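Inner membrane protein (Salmonella typhimurium LT2, PDB 2QJV) is an IolB-like member of the KduI/IolB family of bicupin proteins, binds nickel in the crystal, and probably acts as a glucuronate-type isomerase. Local coordinates at residues S13-I19 with F31-Q35; E48-V54 with A106-G112; L154-T160 with N239-M245. The protein carries 2 engineered substitutions. One frame throughout, in Å; residues are numbered along the deposited sequence.

Contact 1 (S13-I19 with F31-Q35)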
loop_
_atom_site.group_PDB
_atom_site.type_symbol
_atom_site.label_atom_id
_atom_site.label_comp_id
_atom_site.label_asym_id
_atom_site.label_seq_id
_atom_site.Cartn_x
_atom_site.Cartn_y
_atom_site.Cartn_z
ATOM N N SER A 13 15.314 -6.347 -25.875
ATOM C CA SER A 13 15.085 -6.183 -27.317
ATOM C C SER A 13 13.587 -6.205 -27.671
ATOM O O SER A 13 12.722 -6.663 -26.883
ATOM C CB SER A 13 15.873 -7.237 -28.096
ATOM O OG SER A 13 15.284 -8.484 -28.015
ATOM N N GLY A 14 13.291 -5.728 -28.873
ATOM C CA GLY A 14 11.908 -5.605 -29.313
ATOM C C GLY A 14 11.196 -4.405 -28.746
ATOM O O GLY A 14 11.793 -3.330 -28.574
ATOM N N ASN A 15 9.913 -4.582 -28.402
ATOM C CA ASN A 15 9.050 -3.488 -27.912
ATOM C C ASN A 15 9.217 -3.296 -26.403
ATOM O O ASN A 15 8.362 -3.657 -25.612
ATOM C CB ASN A 15 7.615 -3.820 -28.292
ATOM C CG ASN A 15 6.592 -2.673 -28.063
ATOM O OD1 ASN A 15 5.381 -2.975 -28.001
ATOM N ND2 ASN A 15 7.029 -1.414 -27.978
ATOM N N ILE A 16 10.375 -2.777 -26.029
ATOM C CA ILE A 16 10.816 -2.697 -24.605
ATOM C C ILE A 16 9.945 -1.781 -23.742
ATOM O O ILE A 16 9.832 -1.957 -22.507
ATOM C CB ILE A 16 12.338 -2.274 -24.511
ATOM C CG1 ILE A 16 12.586 -0.839 -25.006
ATOM C CG2 ILE A 16 13.206 -3.260 -25.259
ATOM C CD1 ILE A 16 13.990 -0.305 -24.589
ATOM N N GLN A 17 9.308 -0.814 -24.394
ATOM C CA GLN A 17 8.329 0.066 -23.727
ATOM C C GLN A 17 7.027 0.123 -24.525
ATOM O O GLN A 17 7.055 0.341 -25.717
ATOM C CB GLN A 17 8.847 1.506 -23.513
ATOM C CG GLN A 17 9.886 1.630 -22.335
ATOM C CD GLN A 17 9.308 1.436 -20.954
ATOM O OE1 GLN A 17 8.091 1.241 -20.795
ATOM N NE2 GLN A 17 10.177 1.451 -19.939
ATOM N N HIS A 18 5.915 -0.115 -23.842
ATOM C CA HIS A 18 4.575 -0.061 -24.448
ATOM C C HIS A 18 3.607 0.601 -23.463
ATOM O O HIS A 18 3.069 -0.049 -22.555
ATOM C CB HIS A 18 4.026 -1.441 -24.906
ATOM C CG HIS A 18 2.632 -1.340 -25.453
ATOM N ND1 HIS A 18 2.348 -0.675 -26.627
ATOM C CD2 HIS A 18 1.436 -1.735 -24.942
ATOM C CE1 HIS A 18 1.038 -0.670 -26.820
ATOM N NE2 HIS A 18 0.463 -1.321 -25.822
ATOM N N ILE A 19 3.394 1.898 -23.680
ATOM C CA ILE A 19 2.508 2.705 -22.854
ATOM C C ILE A 19 1.345 3.141 -23.727
ATOM O O ILE A 19 1.538 3.787 -24.758
ATOM C CB ILE A 19 3.226 3.957 -22.246
ATOM C CG1 ILE A 19 4.573 3.572 -21.601
ATOM C CG2 ILE A 19 2.282 4.695 -21.250
ATOM C CD1 ILE A 19 4.460 2.481 -20.505
ATOM N N PHE A 31 3.000 5.817 -25.992
ATOM C CA PHE A 31 4.425 5.882 -26.157
ATOM C C PHE A 31 5.018 4.455 -26.245
ATOM O O PHE A 31 4.916 3.668 -25.322
ATOM C CB PHE A 31 5.078 6.692 -25.004
ATOM C CG PHE A 31 6.562 6.808 -25.140
ATOM C CD1 PHE A 31 7.114 7.628 -26.110
ATOM C CD2 PHE A 31 7.413 6.057 -24.338
ATOM C CE1 PHE A 31 8.485 7.709 -26.246
ATOM C CE2 PHE A 31 8.770 6.125 -24.496
ATOM C CZ PHE A 31 9.293 6.948 -25.460
ATOM N N ASP A 32 5.729 4.189 -27.332
ATOM C CA ASP A 32 6.392 2.932 -27.555
ATOM C C ASP A 32 7.865 3.103 -27.864
ATOM O O ASP A 32 8.264 4.060 -28.515
ATOM C CB ASP A 32 5.771 2.196 -28.739
ATOM C CG ASP A 32 4.407 1.600 -28.413
ATOM O OD1 ASP A 32 4.383 0.477 -27.877
ATOM O OD2 ASP A 32 3.364 2.255 -28.664
ATOM N N VAL A 33 8.664 2.160 -27.382
ATOM C CA VAL A 33 10.078 2.110 -27.745
ATOM C C VAL A 33 10.350 0.712 -28.307
ATOM O O VAL A 33 9.872 -0.310 -27.784
ATOM C CB VAL A 33 11.051 2.475 -26.568
ATOM C CG1 VAL A 33 12.538 2.264 -26.992
ATOM C CG2 VAL A 33 10.829 3.908 -26.053
ATOM N N TRP A 34 11.120 0.702 -29.390
ATOM C CA TRP A 34 11.533 -0.477 -30.077
ATOM C C TRP A 34 13.051 -0.486 -30.140
ATOM O O TRP A 34 13.650 0.495 -30.537
ATOM C CB TRP A 34 10.923 -0.539 -31.489
ATOM C CG TRP A 34 9.442 -0.795 -31.523
ATOM C CD1 TRP A 34 8.443 0.140 -31.502
ATOM C CD2 TRP A 34 8.802 -2.060 -31.648
ATOM N NE1 TRP A 34 7.242 -0.465 -31.570
ATOM C CE2 TRP A 34 7.416 -1.818 -31.662
ATOM C CE3 TRP A 34 9.265 -3.368 -31.735
ATOM C CZ2 TRP A 34 6.470 -2.840 -31.754
ATOM C CZ3 TRP A 34 8.315 -4.404 -31.846
ATOM C CH2 TRP A 34 6.935 -4.120 -31.843
ATOM N N GLN A 35 13.655 -1.589 -29.670
ATOM C CA GLN A 35 15.091 -1.785 -29.746
ATOM C C GLN A 35 15.324 -2.856 -30.808
ATOM O O GLN A 35 15.055 -4.065 -30.611
ATOM C CB GLN A 35 15.647 -2.129 -28.359
ATOM C CG GLN A 35 17.132 -2.003 -28.173
ATOM C CD GLN A 35 17.664 -0.571 -28.309
ATOM O OE1 GLN A 35 17.407 0.314 -27.459
ATOM N NE2 GLN A 35 18.463 -0.371 -29.345
HETATM O O HOH W 1 1.132 2.570 -27.221
#

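Contact 2 (E48-V54 with A106-G112)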
loop_
_atom_site.group_PDB
_atom_site.type_symbol
_atom_site.label_atom_id
_atom_site.label_comp_id
_atom_site.label_asym_id
_atom_site.label_seq_id
_atom_site.Cartn_x
_atom_site.Cartn_y
_atom_site.Cartn_z
ATOM N N GLU A 48 -6.462 5.359 -36.356
ATOM C CA GLU A 48 -6.950 6.685 -35.996
ATOM C C GLU A 48 -5.960 7.499 -35.165
ATOM O O GLU A 48 -6.342 8.455 -34.517
ATOM C CB GLU A 48 -8.279 6.531 -35.227
ATOM C CG GLU A 48 -9.390 5.755 -35.998
ATOM C CD GLU A 48 -9.886 6.450 -37.260
ATOM O OE1 GLU A 48 -9.493 7.603 -37.545
ATOM O OE2 GLU A 48 -10.701 5.828 -37.981
ATOM N N ARG A 49 -4.699 7.083 -35.131
ATOM C CA ARG A 49 -3.673 7.786 -34.384
ATOM C C ARG A 49 -2.605 8.402 -35.308
ATOM O O ARG A 49 -2.230 7.807 -36.333
ATOM C CB ARG A 49 -3.080 6.800 -33.370
ATOM C CG ARG A 49 -4.174 6.412 -32.371
ATOM C CD ARG A 49 -3.785 5.508 -31.293
ATOM N NE ARG A 49 -2.825 6.019 -30.326
ATOM C CZ ARG A 49 -3.091 6.823 -29.298
ATOM N NH1 ARG A 49 -4.289 7.398 -29.121
ATOM N NH2 ARG A 49 -2.122 7.095 -28.464
ATOM N N GLU A 50 -2.203 9.636 -34.993
ATOM C CA GLU A 50 -1.037 10.252 -35.620
ATOM C C GLU A 50 0.170 9.821 -34.767
ATOM O O GLU A 50 0.041 9.440 -33.595
ATOM C CB GLU A 50 -1.101 11.779 -35.743
ATOM C CG GLU A 50 -1.206 12.499 -34.441
ATOM C CD GLU A 50 -1.084 14.001 -34.543
ATOM O OE1 GLU A 50 -1.187 14.577 -35.664
ATOM O OE2 GLU A 50 -0.893 14.592 -33.448
ATOM N N ARG A 51 1.328 9.833 -35.403
ATOM C CA ARG A 51 2.576 9.412 -34.815
ATOM C C ARG A 51 3.772 10.327 -35.149
ATOM O O ARG A 51 3.820 11.010 -36.184
ATOM C CB ARG A 51 2.930 7.982 -35.259
ATOM C CG ARG A 51 2.054 6.865 -34.710
ATOM C CD ARG A 51 2.261 5.511 -35.405
ATOM N NE ARG A 51 1.447 4.466 -34.753
ATOM C CZ ARG A 51 0.168 4.194 -35.031
ATOM N NH1 ARG A 51 -0.496 4.889 -35.928
ATOM N NH2 ARG A 51 -0.475 3.244 -34.354
ATOM N N CYS A 52 4.734 10.320 -34.222
ATOM C CA CYS A 52 6.010 10.974 -34.380
ATOM C C CYS A 52 7.054 9.898 -34.012
ATOM O O CYS A 52 7.135 9.426 -32.890
ATOM C CB CYS A 52 6.157 12.243 -33.519
ATOM S SG CYS A 52 7.719 13.128 -33.798
ATOM N N LEU A 53 7.769 9.465 -35.036
ATOM C CA LEU A 53 8.812 8.460 -34.952
ATOM C C LEU A 53 10.066 9.199 -34.623
ATOM O O LEU A 53 10.537 9.990 -35.446
ATOM C CB LEU A 53 8.994 7.760 -36.287
ATOM C CG LEU A 53 8.041 6.619 -36.706
ATOM C CD1 LEU A 53 6.628 6.871 -36.266
ATOM C CD2 LEU A 53 8.163 6.384 -38.221
ATOM N N VAL A 54 10.599 8.980 -33.441
ATOM C CA VAL A 54 11.825 9.649 -32.999
ATOM C C VAL A 54 12.968 8.624 -33.000
ATOM O O VAL A 54 12.866 7.548 -32.379
ATOM C CB VAL A 54 11.683 10.320 -31.631
ATOM C CG1 VAL A 54 13.046 10.985 -31.216
ATOM C CG2 VAL A 54 10.509 11.344 -31.618
ATOM N N ALA A 106 11.626 5.501 -30.892
ATOM C CA ALA A 106 10.471 5.932 -30.090
ATOM C C ALA A 106 9.306 6.208 -31.043
ATOM O O ALA A 106 9.482 6.855 -32.090
ATOM C CB ALA A 106 10.790 7.156 -29.198
ATOM N N VAL A 107 8.148 5.621 -30.741
ATOM C CA VAL A 107 6.897 5.859 -31.495
ATOM C C VAL A 107 5.948 6.601 -30.526
ATOM O O VAL A 107 5.410 6.031 -29.552
ATOM C CB VAL A 107 6.285 4.582 -32.097
ATOM C CG1 VAL A 107 5.052 4.921 -32.974
ATOM C CG2 VAL A 107 7.349 3.787 -32.932
ATOM N N CYS A 108 5.777 7.892 -30.782
ATOM C CA CYS A 108 4.924 8.767 -29.971
ATOM C C CYS A 108 3.571 8.827 -30.647
ATOM O O CYS A 108 3.516 9.106 -31.844
ATOM C CB CYS A 108 5.528 10.181 -29.860
ATOM S SG CYS A 108 7.286 10.234 -29.446
ATOM N N SER A 109 2.478 8.546 -29.925
ATOM C CA SER A 109 1.170 8.543 -30.555
ATOM C C SER A 109 0.091 9.294 -29.784
ATOM O O SER A 109 0.159 9.418 -28.575
ATOM C CB SER A 109 0.708 7.090 -30.821
ATOM O OG SER A 109 0.564 6.352 -29.623
ATOM N N ALA A 110 -0.902 9.777 -30.528
ATOM C CA ALA A 110 -2.052 10.504 -29.985
ATOM C C ALA A 110 -3.173 10.471 -31.008
ATOM O O ALA A 110 -2.947 10.073 -32.165
ATOM C CB ALA A 110 -1.689 11.961 -29.570
ATOM N N PRO A 111 -4.389 10.863 -30.602
ATOM C CA PRO A 111 -5.472 10.862 -31.593
ATOM C C PRO A 111 -5.192 11.747 -32.821
ATOM O O PRO A 111 -4.633 12.854 -32.719
ATOM C CB PRO A 111 -6.694 11.348 -30.791
ATOM C CG PRO A 111 -6.368 10.959 -29.374
ATOM C CD PRO A 111 -4.887 11.213 -29.258
ATOM N N GLY A 112 -5.526 11.181 -33.986
ATOM C CA GLY A 112 -5.386 11.847 -35.247
ATOM C C GLY A 112 -6.708 12.015 -35.963
ATOM O O GLY A 112 -7.532 11.118 -35.991
HETATM O O HOH W 2 -9.810 10.091 -36.949
HETATM O O HOH W 3 -1.010 3.798 -30.833
#

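Contact 3 (L154-T160 with N239-M245)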
loop_
_atom_site.group_PDB
_atom_site.type_symbol
_atom_site.label_atom_id
_atom_site.label_comp_id
_atom_site.label_asym_id
_atom_site.label_seq_id
_atom_site.Cartn_x
_atom_site.Cartn_y
_atom_site.Cartn_z
ATOM N N LEU A 154 2.777 16.702 -28.941
ATOM C CA LEU A 154 3.769 17.666 -28.516
ATOM C C LEU A 154 4.923 16.777 -28.056
ATOM O O LEU A 154 4.718 15.899 -27.238
ATOM C CB LEU A 154 3.249 18.551 -27.398
ATOM C CG LEU A 154 2.031 19.454 -27.724
ATOM C CD1 LEU A 154 1.386 20.016 -26.435
ATOM C CD2 LEU A 154 2.461 20.551 -28.673
ATOM N N VAL A 155 6.114 17.009 -28.606
ATOM C CA VAL A 155 7.304 16.170 -28.353
ATOM C C VAL A 155 8.523 17.056 -28.091
ATOM O O VAL A 155 8.784 18.027 -28.811
ATOM C CB VAL A 155 7.593 15.154 -29.509
ATOM C CG1 VAL A 155 8.793 14.238 -29.183
ATOM C CG2 VAL A 155 6.333 14.318 -29.864
ATOM N N VAL A 156 9.236 16.734 -27.012
ATOM C CA VAL A 156 10.434 17.469 -26.634
ATOM C C VAL A 156 11.433 16.483 -25.998
ATOM O O VAL A 156 11.027 15.482 -25.427
ATOM C CB VAL A 156 10.073 18.635 -25.647
ATOM C CG1 VAL A 156 9.478 18.079 -24.332
ATOM C CG2 VAL A 156 11.264 19.557 -25.350
ATOM N N GLU A 157 12.729 16.767 -26.137
ATOM C CA GLU A 157 13.775 16.020 -25.430
ATOM C C GLU A 157 14.623 17.056 -24.632
ATOM O O GLU A 157 14.875 18.191 -25.075
ATOM C CB GLU A 157 14.561 15.060 -26.358
ATOM C CG GLU A 157 15.408 15.702 -27.384
ATOM C CD GLU A 157 16.105 14.749 -28.330
ATOM O OE1 GLU A 157 15.806 13.526 -28.379
ATOM O OE2 GLU A 157 16.879 15.282 -29.118
ATOM N N VAL A 158 15.016 16.663 -23.421
ATOM C CA VAL A 158 15.740 17.501 -22.486
ATOM C C VAL A 158 16.961 16.776 -21.886
ATOM O O VAL A 158 16.886 15.573 -21.597
ATOM C CB VAL A 158 14.783 17.969 -21.336
ATOM C CG1 VAL A 158 15.514 18.883 -20.316
ATOM C CG2 VAL A 158 13.533 18.664 -21.912
ATOM N N TYR A 159 18.063 17.529 -21.756
ATOM C CA TYR A 159 19.325 17.068 -21.192
ATOM C C TYR A 159 19.583 17.803 -19.914
ATOM O O TYR A 159 19.685 19.022 -19.901
ATOM C CB TYR A 159 20.508 17.304 -22.117
ATOM C CG TYR A 159 20.411 16.592 -23.412
ATOM C CD1 TYR A 159 19.618 17.088 -24.444
ATOM C CD2 TYR A 159 21.151 15.456 -23.639
ATOM C CE1 TYR A 159 19.537 16.443 -25.654
ATOM C CE2 TYR A 159 21.074 14.801 -24.839
ATOM C CZ TYR A 159 20.291 15.297 -25.853
ATOM O OH TYR A 159 20.220 14.612 -27.036
ATOM N N THR A 160 19.697 17.031 -18.829
ATOM C CA THR A 160 19.916 17.563 -17.498
ATOM C C THR A 160 21.237 16.992 -16.978
ATOM O O THR A 160 21.338 15.816 -16.684
ATOM C CB THR A 160 18.726 17.268 -16.543
ATOM O OG1 THR A 160 17.484 17.598 -17.189
ATOM C CG2 THR A 160 18.868 18.077 -15.181
ATOM N N ASN A 239 21.555 12.914 -17.237
ATOM C CA ASN A 239 20.211 12.480 -17.585
ATOM C C ASN A 239 19.745 13.088 -18.923
ATOM O O ASN A 239 20.199 14.149 -19.351
ATOM C CB ASN A 239 19.259 12.812 -16.408
ATOM C CG ASN A 239 17.760 12.505 -16.665
ATOM O OD1 ASN A 239 16.978 13.455 -16.733
ATOM N ND2 ASN A 239 17.344 11.202 -16.768
ATOM N N TYR A 240 18.885 12.331 -19.580
ATOM C CA TYR A 240 18.200 12.679 -20.775
ATOM C C TYR A 240 16.783 12.135 -20.617
ATOM O O TYR A 240 16.583 11.076 -20.014
ATOM C CB TYR A 240 18.884 12.044 -22.006
ATOM C CG TYR A 240 18.022 11.930 -23.242
ATOM C CD1 TYR A 240 17.145 10.841 -23.393
ATOM C CD2 TYR A 240 18.050 12.887 -24.248
ATOM C CE1 TYR A 240 16.317 10.722 -24.486
ATOM C CE2 TYR A 240 17.257 12.751 -25.390
ATOM C CZ TYR A 240 16.385 11.661 -25.503
ATOM O OH TYR A 240 15.566 11.474 -26.599
ATOM N N TYR A 241 15.802 12.874 -21.118
ATOM C CA TYR A 241 14.462 12.313 -21.297
ATOM C C TYR A 241 13.746 12.859 -22.518
ATOM O O TYR A 241 13.946 14.005 -22.923
ATOM C CB TYR A 241 13.562 12.425 -20.037
ATOM C CG TYR A 241 13.464 13.797 -19.402
ATOM C CD1 TYR A 241 12.632 14.794 -19.944
ATOM C CD2 TYR A 241 14.180 14.090 -18.237
ATOM C CE1 TYR A 241 12.530 16.031 -19.358
ATOM C CE2 TYR A 241 14.090 15.324 -17.646
ATOM C CZ TYR A 241 13.253 16.303 -18.209
ATOM O OH TYR A 241 13.135 17.531 -17.602
ATOM N N LEU A 242 12.962 11.965 -23.136
ATOM C CA LEU A 242 12.098 12.258 -24.255
ATOM C C LEU A 242 10.679 12.272 -23.716
ATOM O O LEU A 242 10.244 11.296 -23.074
ATOM C CB LEU A 242 12.258 11.229 -25.372
ATOM C CG LEU A 242 11.380 11.307 -26.605
ATOM C CD1 LEU A 242 11.642 12.589 -27.439
ATOM C CD2 LEU A 242 11.604 10.029 -27.459
ATOM N N ASN A 243 9.994 13.392 -23.916
ATOM C CA ASN A 243 8.608 13.605 -23.458
ATOM C C ASN A 243 7.623 13.662 -24.589
ATOM O O ASN A 243 7.909 14.212 -25.665
ATOM C CB ASN A 243 8.406 14.949 -22.702
ATOM C CG ASN A 243 9.285 15.130 -21.460
ATOM O OD1 ASN A 243 9.924 16.174 -21.303
ATOM N ND2 ASN A 243 9.319 14.166 -20.609
ATOM N N VAL A 244 6.455 13.077 -24.340
ATOM C CA VAL A 244 5.294 13.136 -25.227
ATOM C C VAL A 244 4.139 13.744 -24.394
ATOM O O VAL A 244 3.915 13.361 -23.222
ATOM C CB VAL A 244 4.877 11.759 -25.851
ATOM C CG1 VAL A 244 3.685 11.899 -26.829
ATOM C CG2 VAL A 244 6.102 11.079 -26.536
HETATM N N MSE A 245 3.439 14.700 -24.995
HETATM C CA MSE A 245 2.233 15.278 -24.436
HETATM C C MSE A 245 1.114 15.345 -25.451
HETATM O O MSE A 245 1.351 15.456 -26.650
HETATM C CB MSE A 245 2.459 16.703 -23.905
HETATM C CG MSE A 245 3.297 16.784 -22.650
HETATM SE SE MSE A 245 3.461 18.671 -22.130
HETATM C CE MSE A 245 4.496 19.244 -23.541
HETATM O O HOH W 4 17.266 15.408 -18.718
#

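Contact 1 (S13-I19 with F31-Q35)
Asn15 and Trp34 stack beside a classic beta bulge, where strand 16-19, the edge strand of the N-terminal cupin sheet within this chain, runs antiparallel to strand 31-35. Ile16 and Gln17 both lie opposite Val33, which shifts the register by one; just before them Asn15 is the centre of an inverse gamma turn. Backbone bonds hold both flanks. Gly14 and Gln35 pair reciprocally, with Gln35 N to Gly14 O at 2.8 Å, and Ile19 and Phe31 do the same. At the bulge, Val33 N reaches Gln17 O normally, whereas the return bond from Gln17 N to Val33 O is weak at 3.5 Å.

Val33 O also receives the Asn15 amide. Asn15 ND2 donates to Val33 O at 3.1 Å, coming from above the carbonyl plane, and also to Asp32 OD1. With CG anti to the backbone N (chi1 -170°), the amide lies flat over the indole, the planes 7° apart. Asn15 CB adds a CH-pi contact, 3.5 Å from the centroid of the six-membered ring of Trp34. Ala176 of a second subunit packs on both residues, which places this edge at a subunit interface.

Apolar contacts occupy the other face, where Ile16 CG1 crosses to Val33 CG1 at 3.7 Å and Phe31 CB lies near Ile19 CB, with strand 238-246 beyond Phe31.

Polar contacts converge on Asp32. A water bridges its OD2 to Ile19 O, while OD1 accepts two side-chain donors, Asn15 ND2 on the anti lone pair and His18 on the syn lone pair. The imidazole is tethered at both nitrogens, since NE2 is hydrogen-bonded to Glu27 of the second subunit and His18 ND1 donates to Asp32 OD1 at 2.7 Å, within the ring plane.

Contact 2 (E48-V54 with A106-G112)
Arg49 reaches across to Ser109 at one end of a regular antiparallel pair in the N-terminal cupin sheet, where strand 49-54 lies beside strand 106-111. Backbone bonds come in reciprocal sets: Cys52 with Cys108, Val54 with Ala106, and Glu50 with Ala110. The last of these is less even, since Glu50 N meets Ala110 O with an N-H...O angle of only 136°. Past Pro111, Gly112 N closes the pairing on Glu48 O at 2.9 Å. A water also bridges Gly112 O to the carboxylate of Glu48, whose side chain lies near His91, His92 and their nickel ion.

Apolar contacts divide between the two faces. Cys52, Val54, Ala106 and Cys108 share the face turned to strand 238-246, and there Val54 CG2 stands 4.0 Å from Cys108 SG. On the other face Leu53 and Val107 run alongside each other, and the extended Arg51 lays its CD against Val107 CG1 at 3.7 Å before its guanidinium reaches a salt bridge with Asp47.

Glu50 carries its charge inward. CG stands between the backbone N and the carbonyl carbon, and the buried carboxylate is gripped by Tyr88 OH and by the backbone N-H groups of Asp151, Ser152 and Leu153, tying this sheet to the loop that leads into strand 154-160 of the second sheet.

Arg49 supplies the remaining polar link. A bend at chi3 (66°) folds its guanidinium back over the neighbouring strand, one face lying above Ala110 N. NH2 is shared between Tyr28 O and the serine hydroxyl, and NE is joined to that hydroxyl through a water. The direct bond, from Arg49 NH2 to Ser109 OG, measures 3.0 Å, with the oxygen tilted 16° out of the guanidinium plane.

Contact 3 (L154-T160 with N239-M245)
Leu154 to Thr160 pair residue for residue with Met245 to Asn239 in an unbroken antiparallel register, the strand axes 4.7 Å apart at their nearest and at 164°, in the middle of the second cupin sheet. Reciprocal backbone bonds join Leu154 with Met245, Val156 with Asn243, Val158 with Tyr241 and Thr160 with Asn239.

One face carries Glu157, Tyr159, Tyr240 and Leu242. Tyr240 OH donates to Glu157 OE1 at 2.7 Å, meeting the oxygen on its anti side and 29° out of the carboxylate plane. The carboxylate sits at the edge of the phenol ring, while its OE2 takes a salt bridge from Arg75 and a hydrogen bond from His141 ND1. Tyr240 also turns an edge to the face of Tyr159, its CD2 3.6 Å from Tyr159 CE2, in a T-shaped pair with planes at 66°. Farther along, Leu242 CD1 rests on Val155 CG1 at 3.7 Å.

On the opposite face, Tyr241 lays its ring alongside Val158, with CE1 3.6 Å from Val158 CB. One ring face also lies against Val158 O, and the hydroxyl continues to Ser166 and Ser167. Val156 CG1 packs beside Asn243 CB at 3.7 Å, and the Asn243 amide reaches Thr187 O. A water links Val158 O, Thr160 OG1 and Asn239 OD1; Thr160 OG1 also bonds Ser166 OG, and Asn239 ND2 bonds His190 ND1. Met245, present as selenomethionine and packed CB to CB against Leu154, lies on this same face near a nickel ion.

The charge of the buried Glu157 carboxylate is probably balanced by Arg75, with Tyr240 OH as a hydrogen-bond donor; the bond to OE1 and the edge-to-face contact with Tyr159 together restrict the Tyr240 ring.

From the N terminus, contact 1 closes first, bringing 31-35 back onto 13-19 across a short connection that includes helix 21-24. Contact 2 then closes a 51-residue excursion between 48-54 and 106-112, and contact 3 a longer one of 78 residues between 154-160 and 239-245. The three follow in series, with no nesting or crossing. Contacts 1 and 2 belong to one sheet, joined where Asp32 O faces Val107 N at 2.7 Å, a probable hydrogen bond. Contact 3 lies in the second sheet and packs against both: Phe31, Val54, Ala106 and Cys108 meet Leu242 and Val244, forming an apolar seam between the two cupin halves.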